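Local coordinates for protein member of DUF4221 family (Bacteroides vulgatus, PDB 3S9J) that is of unknown function but folds as a six-bladed beta-propeller and carries bound sodium ions in the crystal, at residues Leu78-Tyr92 and Val95-Ser108. Numbering follows the deposited sequence. Where two conformers were deposited one is given.
Sequences LPAVFGSRPSPDSQY and VAQNNISRLSSINS. With FMT (formic acid), chain J; FMT (formic acid), chain P; FMT (formic acid), chain I.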
loop_
_atom_site.group_PDB
_atom_site.type_symbol
_atom_site.label_atom_id
_atom_site.label_comp_id
_atom_site.label_asym_id
_atom_site.label_seq_id
_atom_site.Cartn_x
_atom_site.Cartn_y
_atom_site.Cartn_z
ATOM N N LEU A 78 -5.425 12.754 -18.914
ATOM C CA LEU A 78 -5.495 11.620 -18.018
ATOM C C LEU A 78 -6.802 11.740 -17.272
ATOM O O LEU A 78 -6.863 12.395 -16.220
ATOM C CB LEU A 78 -4.343 11.643 -17.040
ATOM C CG LEU A 78 -2.941 11.664 -17.641
ATOM C CD1 LEU A 78 -1.946 12.191 -16.612
ATOM C CD2 LEU A 78 -2.512 10.284 -18.139
ATOM N N PRO A 79 -7.870 11.091 -17.790
ATOM C CA PRO A 79 -9.208 11.281 -17.239
ATOM C C PRO A 79 -9.438 10.830 -15.816
ATOM O O PRO A 79 -10.326 11.372 -15.158
ATOM C CB PRO A 79 -10.101 10.440 -18.183
ATOM C CG PRO A 79 -9.359 10.351 -19.443
ATOM C CD PRO A 79 -7.905 10.279 -19.027
ATOM N N ALA A 80 -8.691 9.835 -15.314
ATOM C CA ALA A 80 -9.087 9.153 -14.079
ATOM C C ALA A 80 -7.958 8.560 -13.245
ATOM O O ALA A 80 -8.011 7.395 -12.805
ATOM C CB ALA A 80 -10.118 8.069 -14.386
ATOM N N VAL A 81 -6.948 9.380 -12.994
ATOM C CA VAL A 81 -5.815 8.982 -12.191
ATOM C C VAL A 81 -6.187 8.674 -10.756
ATOM O O VAL A 81 -6.872 9.455 -10.061
ATOM C CB VAL A 81 -4.724 10.069 -12.174
ATOM C CG1 VAL A 81 -3.570 9.687 -11.208
ATOM C CG2 VAL A 81 -4.242 10.351 -13.577
ATOM N N PHE A 82 -5.781 7.488 -10.353
ATOM C CA PHE A 82 -5.820 7.068 -8.969
ATOM C C PHE A 82 -4.776 5.985 -8.751
ATOM O O PHE A 82 -4.966 4.786 -8.949
ATOM C CB PHE A 82 -7.209 6.699 -8.456
ATOM C CG PHE A 82 -7.435 7.199 -7.064
ATOM C CD1 PHE A 82 -7.240 8.546 -6.787
ATOM C CD2 PHE A 82 -7.778 6.353 -6.034
ATOM C CE1 PHE A 82 -7.394 9.049 -5.515
ATOM C CE2 PHE A 82 -7.959 6.860 -4.761
ATOM C CZ PHE A 82 -7.749 8.225 -4.518
ATOM N N GLY A 83 -3.615 6.474 -8.366
ATOM C CA GLY A 83 -2.432 5.671 -8.176
ATOM C C GLY A 83 -1.368 6.132 -9.169
ATOM O O GLY A 83 -1.624 6.269 -10.374
ATOM N N SER A 84 -0.158 6.316 -8.671
ATOM C CA SER A 84 0.963 6.773 -9.480
ATOM C C SER A 84 2.254 6.430 -8.785
ATOM O O SER A 84 2.334 6.434 -7.545
ATOM C CB SER A 84 0.854 8.273 -9.785
ATOM O OG SER A 84 0.803 9.026 -8.586
ATOM N N ARG A 85 3.287 6.113 -9.572
ATOM C CA ARG A 85 4.507 5.624 -8.996
ATOM C C ARG A 85 5.737 6.060 -9.769
ATOM O O ARG A 85 5.742 6.005 -11.003
ATOM C CB ARG A 85 4.459 4.089 -8.962
ATOM C CG ARG A 85 4.439 3.460 -10.315
ATOM C CD ARG A 85 4.235 1.958 -10.294
ATOM N NE ARG A 85 5.132 1.211 -9.449
ATOM C CZ ARG A 85 6.408 0.916 -9.698
ATOM N NH1 ARG A 85 7.067 1.369 -10.771
ATOM N NH2 ARG A 85 7.050 0.147 -8.852
ATOM N N PRO A 86 6.784 6.459 -9.045
ATOM C CA PRO A 86 8.094 6.720 -9.685
ATOM C C PRO A 86 8.621 5.404 -10.218
ATOM O O PRO A 86 8.569 4.383 -9.508
ATOM C CB PRO A 86 8.959 7.241 -8.545
ATOM C CG PRO A 86 8.338 6.779 -7.285
ATOM C CD PRO A 86 6.847 6.553 -7.577
ATOM N N SER A 87 9.101 5.403 -11.458
ATOM C CA SER A 87 9.355 4.151 -12.158
ATOM C C SER A 87 10.719 4.179 -12.900
ATOM O O SER A 87 10.760 3.963 -14.123
ATOM C CB SER A 87 8.215 3.869 -13.136
ATOM O OG SER A 87 6.986 3.703 -12.450
ATOM N N PRO A 88 11.824 4.383 -12.158
ATOM C CA PRO A 88 11.961 4.407 -10.685
ATOM C C PRO A 88 12.034 5.775 -10.046
ATOM O O PRO A 88 12.101 5.868 -8.827
ATOM C CB PRO A 88 13.300 3.696 -10.472
ATOM C CG PRO A 88 14.120 4.161 -11.638
ATOM C CD PRO A 88 13.155 4.223 -12.804
ATOM N N ASP A 89 12.035 6.819 -10.865
ATOM C CA ASP A 89 12.131 8.192 -10.373
ATOM C C ASP A 89 11.098 9.057 -11.065
ATOM O O ASP A 89 10.173 8.527 -11.689
ATOM C CB ASP A 89 13.565 8.716 -10.512
ATOM C CG ASP A 89 14.063 8.756 -11.957
ATOM O OD1 ASP A 89 13.279 8.854 -12.900
ATOM O OD2 ASP A 89 15.292 8.687 -12.146
ATOM N N SER A 90 11.221 10.375 -10.959
ATOM C CA SER A 90 10.173 11.274 -11.453
ATOM C C SER A 90 10.239 11.517 -12.948
ATOM O O SER A 90 9.351 12.143 -13.506
ATOM C CB SER A 90 10.240 12.616 -10.735
ATOM O OG SER A 90 11.419 13.333 -11.075
ATOM N N GLN A 91 11.257 10.988 -13.618
ATOM C CA GLN A 91 11.386 11.205 -15.064
ATOM C C GLN A 91 10.492 10.304 -15.888
ATOM O O GLN A 91 10.210 10.592 -17.070
ATOM C CB GLN A 91 12.844 11.000 -15.497
ATOM C CG GLN A 91 13.823 11.966 -14.831
ATOM C CD GLN A 91 13.422 13.430 -14.982
ATOM O OE1 GLN A 91 13.103 13.891 -16.073
ATOM N NE2 GLN A 91 13.418 14.156 -13.875
ATOM N N TYR A 92 10.038 9.215 -15.269
ATOM C CA TYR A 92 9.161 8.244 -15.904
ATOM C C TYR A 92 8.300 7.655 -14.828
ATOM O O TYR A 92 8.775 6.924 -13.945
ATOM C CB TYR A 92 10.012 7.141 -16.560
ATOM C CG TYR A 92 9.199 6.077 -17.324
ATOM C CD1 TYR A 92 8.748 6.307 -18.617
ATOM C CD2 TYR A 92 8.918 4.851 -16.742
ATOM C CE1 TYR A 92 8.037 5.324 -19.332
ATOM C CE2 TYR A 92 8.190 3.870 -17.433
ATOM C CZ TYR A 92 7.765 4.117 -18.717
ATOM O OH TYR A 92 7.084 3.134 -19.399
ATOM N N VAL A 95 0.983 5.679 -14.115
ATOM C CA VAL A 95 -0.239 6.048 -13.420
ATOM C C VAL A 95 -1.352 5.077 -13.778
ATOM O O VAL A 95 -1.458 4.591 -14.899
ATOM C CB VAL A 95 -0.712 7.518 -13.664
ATOM C CG1 VAL A 95 0.427 8.548 -13.343
ATOM C CG2 VAL A 95 -1.250 7.702 -15.089
ATOM N N ALA A 96 -2.153 4.772 -12.769
ATOM C CA ALA A 96 -3.286 3.839 -12.882
ATOM C C ALA A 96 -4.573 4.646 -13.042
ATOM O O ALA A 96 -4.830 5.593 -12.289
ATOM C CB ALA A 96 -3.400 2.937 -11.649
ATOM N N GLN A 97 -5.381 4.261 -14.030
ATOM C CA GLN A 97 -6.669 4.900 -14.278
ATOM C C GLN A 97 -7.730 3.806 -14.314
ATOM O O GLN A 97 -8.265 3.442 -15.378
ATOM C CB GLN A 97 -6.634 5.739 -15.548
ATOM C CG GLN A 97 -5.479 6.733 -15.639
ATOM C CD GLN A 97 -5.636 7.685 -16.746
ATOM O OE1 GLN A 97 -6.522 8.543 -16.713
ATOM N NE2 GLN A 97 -4.791 7.558 -17.763
ATOM N N ASN A 98 -7.996 3.268 -13.135
ATOM C CA ASN A 98 -8.978 2.189 -12.977
ATOM C C ASN A 98 -10.282 2.377 -13.743
ATOM O O ASN A 98 -10.732 1.454 -14.435
ATOM C CB ASN A 98 -9.282 1.982 -11.516
ATOM C CG ASN A 98 -10.295 0.871 -11.272
ATOM O OD1 ASN A 98 -9.950 -0.284 -11.293
ATOM N ND2 ASN A 98 -11.553 1.242 -11.007
ATOM N N ASN A 99 -10.920 3.550 -13.627
ATOM C CA ASN A 99 -12.281 3.701 -14.087
ATOM C C ASN A 99 -12.398 3.617 -15.595
ATOM O O ASN A 99 -13.476 3.388 -16.106
ATOM C CB ASN A 99 -12.889 5.011 -13.589
ATOM C CG ASN A 99 -13.151 5.008 -12.099
ATOM O OD1 ASN A 99 -13.002 3.994 -11.412
ATOM N ND2 ASN A 99 -13.556 6.188 -11.577
ATOM N N ILE A 100 -11.283 3.780 -16.313
ATOM C CA ILE A 100 -11.264 3.682 -17.753
ATOM C C ILE A 100 -10.350 2.535 -18.274
ATOM O O ILE A 100 -10.006 2.513 -19.454
ATOM C CB ILE A 100 -10.890 5.040 -18.443
ATOM C CG1 ILE A 100 -9.497 5.531 -18.015
ATOM C CG2 ILE A 100 -11.976 6.127 -18.186
ATOM C CD1 ILE A 100 -8.944 6.610 -18.936
ATOM N N SER A 101 -9.990 1.609 -17.390
ATOM C CA SER A 101 -9.186 0.446 -17.741
ATOM C C SER A 101 -7.868 0.831 -18.434
ATOM O O SER A 101 -7.500 0.238 -19.452
ATOM C CB SER A 101 -10.025 -0.492 -18.620
ATOM O OG SER A 101 -11.051 -1.095 -17.811
ATOM N N ARG A 102 -7.169 1.825 -17.902
ATOM C CA ARG A 102 -5.985 2.358 -18.578
ATOM C C ARG A 102 -4.833 2.527 -17.603
ATOM O O ARG A 102 -5.021 3.022 -16.488
ATOM C CB ARG A 102 -6.297 3.706 -19.246
ATOM C CG ARG A 102 -5.148 4.336 -20.022
ATOM C CD ARG A 102 -5.520 5.692 -20.619
ATOM N NE ARG A 102 -6.553 5.547 -21.631
ATOM C CZ ARG A 102 -7.248 6.542 -22.202
ATOM N NH1 ARG A 102 -7.037 7.822 -21.916
ATOM N NH2 ARG A 102 -8.175 6.239 -23.102
ATOM N N LEU A 103 -3.648 2.095 -18.041
ATOM C CA LEU A 103 -2.389 2.464 -17.433
ATOM C C LEU A 103 -1.716 3.487 -18.349
ATOM O O LEU A 103 -1.804 3.374 -19.568
ATOM C CB LEU A 103 -1.523 1.208 -17.301
ATOM C CG LEU A 103 -0.110 1.300 -16.764
ATOM C CD1 LEU A 103 -0.141 1.441 -15.264
ATOM C CD2 LEU A 103 0.605 0.033 -17.164
ATOM N N SER A 104 -1.036 4.488 -17.786
ATOM C CA SER A 104 -0.339 5.480 -18.622
ATOM C C SER A 104 1.060 5.781 -18.079
ATOM O O SER A 104 1.275 5.752 -16.864
ATOM C CB SER A 104 -1.111 6.795 -18.729
ATOM O OG SER A 104 -2.427 6.645 -19.236
ATOM N N SER A 105 2.012 6.043 -18.972
ATOM C CA SER A 105 3.310 6.550 -18.573
ATOM C C SER A 105 3.369 8.025 -18.892
ATOM O O SER A 105 2.838 8.487 -19.902
ATOM C CB SER A 105 4.452 5.796 -19.237
ATOM O OG SER A 105 4.270 5.815 -20.640
ATOM N N ILE A 106 3.953 8.778 -17.966
ATOM C CA ILE A 106 4.116 10.224 -18.127
ATOM C C ILE A 106 5.529 10.640 -17.801
ATOM O O ILE A 106 6.268 9.914 -17.122
ATOM C CB ILE A 106 3.110 11.036 -17.266
ATOM C CG1 ILE A 106 3.341 10.850 -15.767
ATOM C CG2 ILE A 106 1.680 10.653 -17.588
ATOM C CD1 ILE A 106 2.475 11.782 -14.899
ATOM N N ASN A 107 5.931 11.807 -18.315
ATOM C CA ASN A 107 7.217 12.395 -17.893
ATOM C C ASN A 107 7.044 13.427 -16.759
ATOM O O ASN A 107 5.936 13.607 -16.235
ATOM C CB ASN A 107 7.977 12.974 -19.090
ATOM C CG ASN A 107 7.286 14.157 -19.731
ATOM O OD1 ASN A 107 6.459 14.810 -19.111
ATOM N ND2 ASN A 107 7.632 14.444 -20.999
ATOM N N SER A 108 8.143 14.099 -16.377
ATOM C CA SER A 108 8.141 15.018 -15.239
ATOM C C SER A 108 7.342 16.284 -15.515
ATOM O O SER A 108 7.092 17.056 -14.609
ATOM C CB SER A 108 9.580 15.387 -14.849
ATOM O OG SER A 108 10.273 15.991 -15.932
HETATM C C FMT J . 10.522 0.575 -9.883
HETATM O O1 FMT J . 9.887 0.272 -8.864
HETATM O O2 FMT J . 10.001 1.070 -10.888
HETATM C C FMT P . -13.375 9.287 -13.549
HETATM O O1 FMT P . -13.996 8.266 -13.906
HETATM O O2 FMT P . -13.443 10.378 -14.146
HETATM C C FMT I . 9.532 11.794 -22.589
HETATM O O1 FMT I . 10.283 11.193 -21.806
HETATM O O2 FMT I . 9.385 13.015 -22.543
HETATM O O HOH W 1 -9.978 5.720 -11.834
HETATM O O HOH W 2 -6.688 3.451 -10.616
HETATM O O HOH W 3 10.830 13.328 -17.572
HETATM O O HOH W 4 12.728 16.378 -16.962
HETATM O O HOH W 5 5.845 3.808 -21.590
#
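Ser-84 and Val-95 face each other as an antiparallel non-hydrogen-bonded pair in one four-stranded blade of the beta-propeller. Here the outermost strand 84-86 meets strand 93-97. Phe-82 N gives a nearly straight bond to Ala-96 O (2.9 Å), and Ala-96 N returns one to Gly-83 O.

Gln-97 ties the loop before the strand to the blade. Its chain is extended beyond CG (chi2 -169°), which carries the amide across the Leu-78 and Pro-79 side chains at about a right angle. Gln-97 OE1 accepts a hydrogen bond from Ala-80 N in its carbonyl plane, at 2.9 Å. NE2 makes a weak bond to Ser-104 OG, which also pairs with Asn-115. A leucine in place of Gln-97 would probably leave Ala-80 N without its acceptor and let the 78-80 loop shift.

Leu-78 splits its branches: CD2 lies 3.6 Å from Gln-97 NE2, and CD1 meets Ile-106 CG2 at 4.1 Å. On the OE1 side, Pro-79 CG rests on Ile-100 CD1 at 3.8 Å.

Waters bridge both ends. One joins Ala-80 O to Asn-99 N. At the other end, Tyr-92 CE1 approaches Ser-105 CB obliquely at 3.6 Å, and a water links Tyr-92 OH to Ser-105 OG.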